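Local coordinates for aldehyde dehydrogenase (Trypanosoma brucei, PDB 5NNO), which probably oxidises aldehydes to carboxylic acids with NAD+ as the electron acceptor, and here holds NAD together with a benzoxaborole aldehyde, at residues A[116-121]-A[194-199]; A[127-132]-A[256-261]; A[220-225]-A[439-444]. All coordinates share one frame; numbering follows the deposited sequence.

Contact 1: A[116-121]-A[194-199]; sequences EPLGVV and FDHILY. With NAD (nicotinamide-adenine-dinucleotide), chain C.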
# COMPACT_ATOMS: atom_id res chain seq x y z
N GLU A 116 1.52 14.62 4.15
CA GLU A 116 2.26 14.82 5.39
C GLU A 116 3.23 13.69 5.50
O GLU A 116 2.90 12.60 5.05
CB GLU A 116 1.32 14.85 6.63
CG GLU A 116 0.58 13.56 6.93
CD GLU A 116 -0.17 13.56 8.26
OE1 GLU A 116 -0.56 14.65 8.79
OE2 GLU A 116 -0.39 12.43 8.76
N PRO A 117 4.40 13.93 6.11
CA PRO A 117 5.36 12.86 6.39
C PRO A 117 4.82 11.72 7.26
O PRO A 117 3.83 11.89 7.96
CB PRO A 117 6.49 13.60 7.12
CG PRO A 117 6.39 15.01 6.69
CD PRO A 117 4.94 15.26 6.48
N LEU A 118 5.49 10.56 7.20
CA LEU A 118 5.11 9.40 8.00
C LEU A 118 5.94 9.25 9.26
O LEU A 118 5.40 8.97 10.32
CB LEU A 118 5.19 8.11 7.19
CG LEU A 118 4.08 7.91 6.14
CD1 LEU A 118 4.43 6.77 5.22
CD2 LEU A 118 2.73 7.62 6.81
N GLY A 119 7.27 9.41 9.12
CA GLY A 119 8.15 9.44 10.29
C GLY A 119 9.52 8.94 9.99
O GLY A 119 10.29 9.62 9.29
N VAL A 120 9.84 7.74 10.49
CA VAL A 120 11.14 7.10 10.24
C VAL A 120 11.05 5.93 9.24
O VAL A 120 10.37 4.92 9.50
CB VAL A 120 11.81 6.62 11.54
CG1 VAL A 120 13.28 6.25 11.29
CG2 VAL A 120 11.72 7.71 12.60
N VAL A 121 11.79 6.05 8.15
CA VAL A 121 11.74 5.09 7.04
C VAL A 121 12.97 4.18 7.08
O VAL A 121 14.07 4.68 7.31
CB VAL A 121 11.63 5.85 5.72
CG1 VAL A 121 11.75 4.93 4.52
CG2 VAL A 121 10.30 6.58 5.67
N PHE A 194 9.42 1.40 12.77
CA PHE A 194 9.51 2.36 11.66
C PHE A 194 8.12 2.66 11.15
O PHE A 194 7.21 1.94 11.45
CB PHE A 194 10.33 1.77 10.52
CG PHE A 194 11.78 1.59 10.84
CD1 PHE A 194 12.25 0.43 11.41
CD2 PHE A 194 12.69 2.59 10.53
CE1 PHE A 194 13.60 0.24 11.66
CE2 PHE A 194 14.05 2.42 10.78
CZ PHE A 194 14.51 1.24 11.34
N ASP A 195 7.97 3.73 10.38
CA ASP A 195 6.68 4.11 9.77
C ASP A 195 6.54 3.74 8.27
O ASP A 195 5.44 3.84 7.71
CB ASP A 195 6.45 5.61 9.96
CG ASP A 195 6.52 5.99 11.40
OD1 ASP A 195 5.54 5.69 12.12
OD2 ASP A 195 7.58 6.50 11.83
N HIS A 196 7.63 3.30 7.63
CA HIS A 196 7.57 2.61 6.34
C HIS A 196 8.90 1.85 6.10
O HIS A 196 10.00 2.35 6.42
CB HIS A 196 7.35 3.62 5.19
CG HIS A 196 6.78 3.02 3.94
ND1 HIS A 196 5.42 2.95 3.73
CD2 HIS A 196 7.35 2.47 2.84
CE1 HIS A 196 5.17 2.38 2.57
NE2 HIS A 196 6.33 2.08 2.01
N ILE A 197 8.81 0.65 5.54
CA ILE A 197 9.98 -0.11 5.16
C ILE A 197 9.94 -0.22 3.64
O ILE A 197 8.90 -0.54 3.06
CB ILE A 197 10.06 -1.53 5.76
CG1 ILE A 197 10.21 -1.47 7.27
CG2 ILE A 197 11.25 -2.32 5.17
CD1 ILE A 197 9.92 -2.79 7.96
N LEU A 198 11.08 0.05 3.01
CA LEU A 198 11.26 -0.29 1.61
C LEU A 198 12.34 -1.36 1.50
O LEU A 198 13.48 -1.18 1.97
CB LEU A 198 11.61 0.93 0.75
CG LEU A 198 11.50 0.64 -0.76
CD1 LEU A 198 11.27 1.92 -1.55
CD2 LEU A 198 12.68 -0.14 -1.34
N TYR A 199 11.97 -2.48 0.90
CA TYR A 199 12.87 -3.61 0.81
C TYR A 199 13.03 -4.01 -0.65
O TYR A 199 12.04 -4.08 -1.38
CB TYR A 199 12.38 -4.75 1.67
CG TYR A 199 13.00 -6.07 1.36
CD1 TYR A 199 14.26 -6.40 1.80
CD2 TYR A 199 12.32 -6.99 0.58
CE1 TYR A 199 14.84 -7.61 1.50
CE2 TYR A 199 12.88 -8.23 0.27
CZ TYR A 199 14.14 -8.53 0.75
OH TYR A 199 14.70 -9.76 0.43
PA NAD C . 19.46 -10.70 -0.73
O1A NAD C . 19.30 -12.14 -0.28
O2A NAD C . 20.81 -10.03 -0.82
O5B NAD C . 18.51 -9.82 0.24
C5B NAD C . 18.51 -8.39 0.25
C4B NAD C . 18.67 -7.83 1.67
O4B NAD C . 18.02 -8.70 2.60
C3B NAD C . 20.13 -7.67 2.13
O3B NAD C . 20.36 -6.35 2.65
C2B NAD C . 20.32 -8.71 3.21
O2B NAD C . 21.15 -8.23 4.27
C1B NAD C . 18.89 -8.97 3.70
N9A NAD C . 18.65 -10.33 4.23
C8A NAD C . 19.08 -11.52 3.76
N7A NAD C . 18.65 -12.54 4.57
C5A NAD C . 17.93 -11.98 5.56
C6A NAD C . 17.18 -12.45 6.74
N6A NAD C . 17.12 -13.76 7.02
N1A NAD C . 16.56 -11.55 7.54
C2A NAD C . 16.61 -10.23 7.27
N3A NAD C . 17.27 -9.73 6.21
C4A NAD C . 17.93 -10.54 5.34
O3 NAD C . 18.77 -10.62 -2.18
PN NAD C . 19.30 -11.61 -3.34
O1N NAD C . 18.74 -13.00 -3.11
O2N NAD C . 20.79 -11.47 -3.46
O5D NAD C . 18.53 -10.97 -4.60
C5D NAD C . 17.23 -11.50 -4.79
C4D NAD C . 16.31 -10.69 -5.66
O4D NAD C . 16.40 -9.27 -5.55
C3D NAD C . 16.56 -10.98 -7.12
O3D NAD C . 15.85 -12.18 -7.44
C2D NAD C . 16.03 -9.74 -7.80
O2D NAD C . 14.95 -10.08 -8.67
C1D NAD C . 15.61 -8.81 -6.65
N1N NAD C . 15.84 -7.41 -7.00
C2N NAD C . 14.79 -6.59 -7.23
C3N NAD C . 15.00 -5.26 -7.61
C7N NAD C . 13.87 -4.30 -7.88
O7N NAD C . 14.04 -3.12 -7.64
N7N NAD C . 12.71 -4.73 -8.37
C4N NAD C . 16.30 -4.80 -7.73
C5N NAD C . 17.35 -5.65 -7.48
C6N NAD C . 17.10 -6.97 -7.11
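Val-120 and Asp-195 meet where two parallel neighbouring strands begin to run together: Asp-195 N donates to Val-120 O at 2.8 Å, and one step further the CA atoms of Val-121 and His-196 come within 4.9 Å. The side chain of Asp-195 answers this bond with a second one. Its CG lies beside its own backbone N (chi1 -55°), which sends the carboxylate over to the same residue the N-H serves, and OD2 accepts the N-H of Val-120 at 2.9 Å. The bond is nearly straight (166°) and uses the anti lone pair of OD2. Both peptide polar atoms of Val-120 are thus held by one aspartate, and OD2 is shared with Arg-25 of helix 16-29 through a salt bridge. Gly-119, with no side chain in the way, lets OD2 come within 3.4 Å of its CA. At the methylene of the aspartate, Leu-118 CB touches Asp-195 CB at 3.9 Å, while Leu-118 O bonds Lys-391 of the second subunit. The Phe-194 ring presents its edge to the carbonyl of Val-120. CG1 of Val-120 is swung opposite its backbone N (chi1 -167°) and rests on Phe-194 CD2 at 3.8 Å. Further along, Val-121 CA directs its hydrogen at His-196 O (3.3 Å), and His-196 NE2 is bonded to Thr-221 on the next strand. At the far end of 194-199 the edge of the Tyr-199 ring meets the adenine ribose of NAD, with CE1 3.5 Å from O4B. The pairing illustrates how parallel neighbours within a mixed sheet carry a ligand near the strand ends, as in the Rossmann-like coenzyme-binding domain of aldehyde dehydrogenases.

Contact 2: A[127-132]-A[256-261]; sequences WNYPLL and GQTSIA. Unlike the reference sequence in segment 256-261: Ser-259 (reference Cys). With NAD (nicotinamide-adenine-dinucleotide), chain C; 92N (4-[(1-oxidanyl-3~{H}-2,1-benzoxaborol-5-yl)oxy]benzaldehyde), chain D.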
# COMPACT_ATOMS: atom_id res chain seq x y z
N TRP A 127 22.61 -6.11 -3.40
CA TRP A 127 24.01 -6.07 -3.86
C TRP A 127 24.26 -5.72 -5.32
O TRP A 127 25.27 -5.12 -5.60
CB TRP A 127 24.73 -7.37 -3.48
CG TRP A 127 24.06 -8.58 -3.95
CD1 TRP A 127 23.20 -9.36 -3.24
CD2 TRP A 127 24.19 -9.17 -5.24
NE1 TRP A 127 22.77 -10.40 -4.02
CE2 TRP A 127 23.37 -10.32 -5.26
CE3 TRP A 127 24.91 -8.84 -6.38
CZ2 TRP A 127 23.25 -11.15 -6.38
CZ3 TRP A 127 24.79 -9.65 -7.51
CH2 TRP A 127 23.96 -10.80 -7.50
N ASN A 128 23.33 -6.02 -6.21
CA ASN A 128 23.60 -5.97 -7.68
C ASN A 128 23.80 -4.57 -8.32
O ASN A 128 24.55 -4.43 -9.32
CB ASN A 128 22.58 -6.79 -8.46
CG ASN A 128 21.16 -6.27 -8.33
OD1 ASN A 128 20.79 -5.71 -7.30
ND2 ASN A 128 20.36 -6.46 -9.38
N TYR A 129 23.12 -3.58 -7.76
CA TYR A 129 23.33 -2.18 -8.06
C TYR A 129 23.31 -1.49 -6.70
O TYR A 129 22.30 -0.92 -6.29
CB TYR A 129 22.22 -1.67 -8.97
CG TYR A 129 22.24 -2.35 -10.31
CD1 TYR A 129 23.07 -1.90 -11.36
CD2 TYR A 129 21.49 -3.50 -10.52
CE1 TYR A 129 23.11 -2.55 -12.58
CE2 TYR A 129 21.50 -4.15 -11.75
CZ TYR A 129 22.32 -3.68 -12.78
OH TYR A 129 22.34 -4.34 -13.98
N PRO A 130 24.45 -1.54 -5.98
CA PRO A 130 24.44 -1.25 -4.55
C PRO A 130 24.20 0.21 -4.16
O PRO A 130 23.57 0.44 -3.11
CB PRO A 130 25.80 -1.74 -4.06
CG PRO A 130 26.68 -1.83 -5.30
CD PRO A 130 25.79 -1.90 -6.49
N LEU A 131 24.69 1.16 -4.96
CA LEU A 131 24.43 2.59 -4.68
C LEU A 131 22.99 3.01 -5.05
O LEU A 131 22.22 3.48 -4.19
CB LEU A 131 25.45 3.49 -5.37
CG LEU A 131 25.53 4.93 -4.83
CD1 LEU A 131 25.96 4.94 -3.39
CD2 LEU A 131 26.51 5.74 -5.65
N LEU A 132 22.64 2.84 -6.32
CA LEU A 132 21.31 3.11 -6.85
C LEU A 132 20.17 2.56 -5.97
O LEU A 132 19.18 3.25 -5.74
CB LEU A 132 21.18 2.50 -8.26
CG LEU A 132 19.77 2.46 -8.88
CD1 LEU A 132 19.50 3.70 -9.70
CD2 LEU A 132 19.54 1.23 -9.72
N GLY A 256 23.85 -10.73 -16.13
CA GLY A 256 22.43 -11.13 -15.94
C GLY A 256 21.74 -10.80 -14.61
O GLY A 256 20.52 -10.99 -14.47
N GLN A 257 22.49 -10.29 -13.65
CA GLN A 257 22.04 -10.19 -12.26
C GLN A 257 21.33 -8.86 -12.07
O GLN A 257 21.84 -7.95 -11.44
CB GLN A 257 23.23 -10.33 -11.33
CG GLN A 257 23.84 -11.72 -11.45
CD GLN A 257 25.25 -11.80 -10.90
OE1 GLN A 257 26.14 -11.01 -11.27
NE2 GLN A 257 25.46 -12.77 -10.01
N THR A 258 20.17 -8.80 -12.68
CA THR A 258 19.31 -7.64 -12.80
C THR A 258 17.87 -8.17 -12.78
O THR A 258 17.54 -9.10 -13.51
CB THR A 258 19.57 -6.88 -14.12
OG1 THR A 258 20.98 -6.60 -14.26
CG2 THR A 258 18.80 -5.59 -14.16
N SER A 259 17.02 -7.56 -11.96
CA SER A 259 15.68 -8.10 -11.69
C SER A 259 14.71 -7.91 -12.84
O SER A 259 13.76 -8.69 -13.01
CB SER A 259 15.11 -7.46 -10.41
OG SER A 259 14.72 -6.10 -10.60
N ILE A 260 14.94 -6.84 -13.61
CA ILE A 260 14.24 -6.62 -14.87
C ILE A 260 14.91 -7.17 -16.15
O ILE A 260 14.42 -6.86 -17.25
CB ILE A 260 13.93 -5.12 -15.07
CG1 ILE A 260 15.22 -4.28 -15.09
CG2 ILE A 260 12.92 -4.68 -14.02
CD1 ILE A 260 14.99 -2.78 -15.18
N ALA A 261 15.98 -8.00 -16.05
CA ALA A 261 16.65 -8.57 -17.24
C ALA A 261 15.82 -9.62 -17.98
O ALA A 261 14.88 -10.17 -17.42
CB ALA A 261 18.00 -9.18 -16.87
PA NAD C . 19.46 -10.70 -0.73
O1A NAD C . 19.30 -12.14 -0.28
O2A NAD C . 20.81 -10.03 -0.82
O5B NAD C . 18.51 -9.82 0.24
C5B NAD C . 18.51 -8.39 0.25
C4B NAD C . 18.67 -7.83 1.67
O4B NAD C . 18.02 -8.70 2.60
C3B NAD C . 20.13 -7.67 2.13
O3B NAD C . 20.36 -6.35 2.65
C2B NAD C . 20.32 -8.71 3.21
O2B NAD C . 21.15 -8.23 4.27
C1B NAD C . 18.89 -8.97 3.70
N9A NAD C . 18.65 -10.33 4.23
C8A NAD C . 19.08 -11.52 3.76
N7A NAD C . 18.65 -12.54 4.57
C5A NAD C . 17.93 -11.98 5.56
C6A NAD C . 17.18 -12.45 6.74
N6A NAD C . 17.12 -13.76 7.02
N1A NAD C . 16.56 -11.55 7.54
C2A NAD C . 16.61 -10.23 7.27
N3A NAD C . 17.27 -9.73 6.21
C4A NAD C . 17.93 -10.54 5.34
O3 NAD C . 18.77 -10.62 -2.18
PN NAD C . 19.30 -11.61 -3.34
O1N NAD C . 18.74 -13.00 -3.11
O2N NAD C . 20.79 -11.47 -3.46
O5D NAD C . 18.53 -10.97 -4.60
C5D NAD C . 17.23 -11.50 -4.79
C4D NAD C . 16.31 -10.69 -5.66
O4D NAD C . 16.40 -9.27 -5.55
C3D NAD C . 16.56 -10.98 -7.12
O3D NAD C . 15.85 -12.18 -7.44
C2D NAD C . 16.03 -9.74 -7.80
O2D NAD C . 14.95 -10.08 -8.67
C1D NAD C . 15.61 -8.81 -6.65
N1N NAD C . 15.84 -7.41 -7.00
C2N NAD C . 14.79 -6.59 -7.23
C3N NAD C . 15.00 -5.26 -7.61
C7N NAD C . 13.87 -4.30 -7.88
O7N NAD C . 14.04 -3.12 -7.64
N7N NAD C . 12.71 -4.73 -8.37
C4N NAD C . 16.30 -4.80 -7.73
C5N NAD C . 17.35 -5.65 -7.48
C6N NAD C . 17.10 -6.97 -7.11
C9 92N D . 18.86 1.26 -18.18
C7 92N D . 18.17 3.88 -15.65
C3 92N D . 18.71 -1.04 -12.99
C4 92N D . 17.81 0.00 -12.82
C5 92N D . 18.19 1.83 -14.42
C6 92N D . 18.04 3.21 -14.45
C1 92N D . 17.23 -2.55 -11.81
C2 92N D . 18.42 -2.29 -12.49
C11 92N D . 18.44 1.12 -15.59
C12 92N D . 16.60 -0.23 -12.17
O 92N D . 17.64 -4.85 -11.31
C 92N D . 16.93 -3.87 -11.24
C13 92N D . 16.32 -1.49 -11.68
O1 92N D . 18.16 1.32 -13.12
C10 92N D . 18.57 1.79 -16.81
C8 92N D . 18.43 3.19 -16.84
O3 92N D . 18.87 2.42 -19.06
B 92N D . 18.61 3.58 -18.33
O2 92N D . 18.52 4.80 -18.91
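Tyr-129 offers one ring face to the benzaldehyde end of the bound ligand, whose C2 sits off-centre toward the rim, and its in-plane edge to Thr-258 OG1; the Trp-127 indole carries Asn-128 CB over one face and meets Gln-257 and the NAD pyrophosphate at its edge. Tyr-129 OH and Thr-258 OG1 share a short hydrogen bond of 2.7 Å. Trp-127 CH2 lies 3.9 Å from Gln-257 CB, and ring and amide planes stand steeply to each other. Asn-128, its CG wedged between backbone N and carbonyl carbon (chi1 63°), delivers ND2 to Gln-257 O at 2.9 Å. That acceptor lies in the asparagine amide plane, whereas the donor stands well above the carbonyl plane; Asn-254 supplies a second donor. So fixed, Asn-128 turns OD1 toward NAD C5N, 3.4 Å away. Ser-259, in place of the reference cysteine, gives its N-H to the ligand's aldehyde oxygen O at 2.9 Å, while its OG approaches aldehyde carbon C at 3.2 Å. Asn-128 ND2, 3.7 Å from that oxygen, is too distant to bond it here. The geometry is consistent with the family's oxyanion hole, where a cysteine thiolate is taken to attack the aldehyde.

Contact 3: A[220-225]-A[439-444]; sequences VTLELG and SGMGAY. With NAD (nicotinamide-adenine-dinucleotide), chain C.
Leu-222 and Met-441 form the hydrogen-bonded pair of a short antiparallel ladder, by which strand 440-441 is added to strand 220-223 of the coenzyme-binding sheet. The tight part of the contact is backbone against backbone. Leu-222 N donates to Met-441 O at 2.9 Å, in the carbonyl plane, and the return bond from Met-441 N to Leu-222 O is weak. One step on, Glu-223 faces Gly-440 as a non-hydrogen-bonded pair. Gly-440, lacking a side chain, can bring its CA within 3.2 Å of Leu-222 O. Beyond the ladder, Leu-224 N reaches Ser-439 O at 3.0 Å from well above that carbonyl's plane. Gly-225 O extends the grip, receiving a CA-H contact from Ser-439 at 3.2 Å. Apolar packing adds to this: the long Met-441 side chain lies alongside Leu-222 and points the same way, CG to CG 4.1 Å. A bend at the end of the methionine goes with its SD resting on Val-220 CG2 at 3.9 Å. Leu-217 of the second subunit packs on Leu-222, Leu-224 and Met-441, covering part of this apolar face at the dimer interface. The loose side lies at solvent-exposed Gly-442 and at Ala-443, where Thr-221 CG2 comes no nearer than 4.2 Å to Gly-442 C. The face bearing Glu-223 instead looks into the NAD site, as expected for a residue predicted to be catalytic. Folded back at chi2 (-72°), its chain splits the carboxylate between two neighbours. OE1 makes a weak hydrogen bond with the carboxamide N7N of NAD, which also bonds weakly to Leu-224 O. OE2 lies at the edge of the Tyr-444 ring, its plane and the carboxylate's 60° apart, with OE2 3.3 Å from CD1.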
# COMPACT_ATOMS: atom_id res chain seq x y z
N VAL A 220 4.78 -1.65 4.08
CA VAL A 220 5.93 -2.11 3.33
C VAL A 220 5.72 -1.77 1.87
O VAL A 220 4.58 -1.74 1.38
CB VAL A 220 6.18 -3.63 3.46
CG1 VAL A 220 6.62 -3.99 4.86
CG2 VAL A 220 4.99 -4.46 3.05
N THR A 221 6.85 -1.46 1.23
CA THR A 221 7.00 -1.46 -0.20
C THR A 221 8.11 -2.51 -0.50
O THR A 221 9.24 -2.38 -0.03
CB THR A 221 7.38 -0.06 -0.72
OG1 THR A 221 6.23 0.80 -0.63
CG2 THR A 221 7.83 -0.11 -2.19
N LEU A 222 7.76 -3.54 -1.27
CA LEU A 222 8.59 -4.72 -1.48
C LEU A 222 8.95 -4.80 -2.97
O LEU A 222 8.08 -4.96 -3.82
CB LEU A 222 7.85 -6.00 -1.03
CG LEU A 222 7.25 -6.16 0.39
CD1 LEU A 222 6.67 -7.55 0.49
CD2 LEU A 222 8.24 -5.95 1.52
N GLU A 223 10.24 -4.68 -3.26
CA GLU A 223 10.75 -4.67 -4.63
C GLU A 223 11.44 -5.98 -4.95
O GLU A 223 12.59 -6.18 -4.56
CB GLU A 223 11.74 -3.52 -4.80
CG GLU A 223 11.08 -2.16 -4.77
CD GLU A 223 10.28 -1.88 -6.02
OE1 GLU A 223 10.55 -2.54 -7.05
OE2 GLU A 223 9.37 -1.00 -5.95
N LEU A 224 10.73 -6.87 -5.64
CA LEU A 224 11.13 -8.28 -5.73
C LEU A 224 11.35 -8.74 -7.19
O LEU A 224 11.48 -7.92 -8.10
CB LEU A 224 10.13 -9.17 -4.99
CG LEU A 224 9.66 -8.58 -3.63
CD1 LEU A 224 8.46 -9.36 -3.10
CD2 LEU A 224 10.81 -8.59 -2.65
N GLY A 225 11.44 -10.04 -7.40
CA GLY A 225 11.68 -10.58 -8.72
C GLY A 225 10.73 -11.66 -9.18
O GLY A 225 9.58 -11.72 -8.76
N SER A 439 6.43 -10.69 -7.49
CA SER A 439 7.33 -9.59 -7.88
C SER A 439 7.27 -8.31 -6.97
O SER A 439 8.17 -7.46 -7.02
CB SER A 439 7.15 -9.23 -9.35
OG SER A 439 5.96 -8.54 -9.61
N GLY A 440 6.22 -8.17 -6.17
CA GLY A 440 6.23 -7.21 -5.06
C GLY A 440 4.96 -6.43 -4.85
O GLY A 440 3.97 -6.67 -5.50
N MET A 441 5.01 -5.46 -3.96
CA MET A 441 3.89 -4.53 -3.78
C MET A 441 4.39 -3.11 -3.55
O MET A 441 5.46 -2.88 -2.97
CB MET A 441 2.98 -4.97 -2.62
CG MET A 441 3.69 -5.01 -1.27
SD MET A 441 2.66 -5.52 0.08
CE MET A 441 2.47 -7.26 -0.27
N GLY A 442 3.62 -2.14 -4.05
CA GLY A 442 4.04 -0.76 -4.01
C GLY A 442 4.95 -0.42 -5.17
O GLY A 442 5.36 -1.28 -5.95
N ALA A 443 5.22 0.88 -5.30
CA ALA A 443 6.02 1.42 -6.35
C ALA A 443 6.72 2.71 -5.88
O ALA A 443 6.31 3.33 -4.91
CB ALA A 443 5.17 1.63 -7.59
N TYR A 444 7.80 3.07 -6.56
CA TYR A 444 8.56 4.27 -6.26
C TYR A 444 9.25 4.80 -7.52
O TYR A 444 9.00 4.30 -8.62
CB TYR A 444 9.50 4.00 -5.07
CG TYR A 444 10.82 3.28 -5.31
CD1 TYR A 444 10.85 1.95 -5.72
CD2 TYR A 444 12.04 3.91 -5.03
CE1 TYR A 444 12.06 1.29 -5.91
CE2 TYR A 444 13.24 3.25 -5.20
CZ TYR A 444 13.26 1.94 -5.64
OH TYR A 444 14.45 1.29 -5.80
PA NAD C . 19.46 -10.70 -0.73
O1A NAD C . 19.30 -12.14 -0.28
O2A NAD C . 20.81 -10.03 -0.82
O5B NAD C . 18.51 -9.82 0.24
C5B NAD C . 18.51 -8.39 0.25
C4B NAD C . 18.67 -7.83 1.67
O4B NAD C . 18.02 -8.70 2.60
C3B NAD C . 20.13 -7.67 2.13
O3B NAD C . 20.36 -6.35 2.65
C2B NAD C . 20.32 -8.71 3.21
O2B NAD C . 21.15 -8.23 4.27
C1B NAD C . 18.89 -8.97 3.70
N9A NAD C . 18.65 -10.33 4.23
C8A NAD C . 19.08 -11.52 3.76
N7A NAD C . 18.65 -12.54 4.57
C5A NAD C . 17.93 -11.98 5.56
C6A NAD C . 17.18 -12.45 6.74
N6A NAD C . 17.12 -13.76 7.02
N1A NAD C . 16.56 -11.55 7.54
C2A NAD C . 16.61 -10.23 7.27
N3A NAD C . 17.27 -9.73 6.21
C4A NAD C . 17.93 -10.54 5.34
O3 NAD C . 18.77 -10.62 -2.18
PN NAD C . 19.30 -11.61 -3.34
O1N NAD C . 18.74 -13.00 -3.11
O2N NAD C . 20.79 -11.47 -3.46
O5D NAD C . 18.53 -10.97 -4.60
C5D NAD C . 17.23 -11.50 -4.79
C4D NAD C . 16.31 -10.69 -5.66
O4D NAD C . 16.40 -9.27 -5.55
C3D NAD C . 16.56 -10.98 -7.12
O3D NAD C . 15.85 -12.18 -7.44
C2D NAD C . 16.03 -9.74 -7.80
O2D NAD C . 14.95 -10.08 -8.67
C1D NAD C . 15.61 -8.81 -6.65
N1N NAD C . 15.84 -7.41 -7.00
C2N NAD C . 14.79 -6.59 -7.23
C3N NAD C . 15.00 -5.26 -7.61
C7N NAD C . 13.87 -4.30 -7.88
O7N NAD C . 14.04 -3.12 -7.64
N7N NAD C . 12.71 -4.73 -8.37
C4N NAD C . 16.30 -4.80 -7.73
C5N NAD C . 17.35 -5.65 -7.48
C6N NAD C . 17.10 -6.97 -7.11

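From the N terminus, 116-121 opens contact 1 and 127-132 opens contact 2 just after it on the same strand-to-loop run. Contact 1 closes first, at 194-199, so it crosses contact 2. Contact 3 opens at 220-225, after contact 1 is complete; contact 2 closes at 256-261, and contact 3 only at 439-444, so these two cross as well. Contacts 1 and 3 lie in series on one sheet and meet directly, Tyr-199 O being 2.7 Å from Glu-223 N, a probable hydrogen bond. Contact 2 joins two loops instead, one leaving that sheet and one leading into strand 264-268 of the second sheet. NAD touches all three.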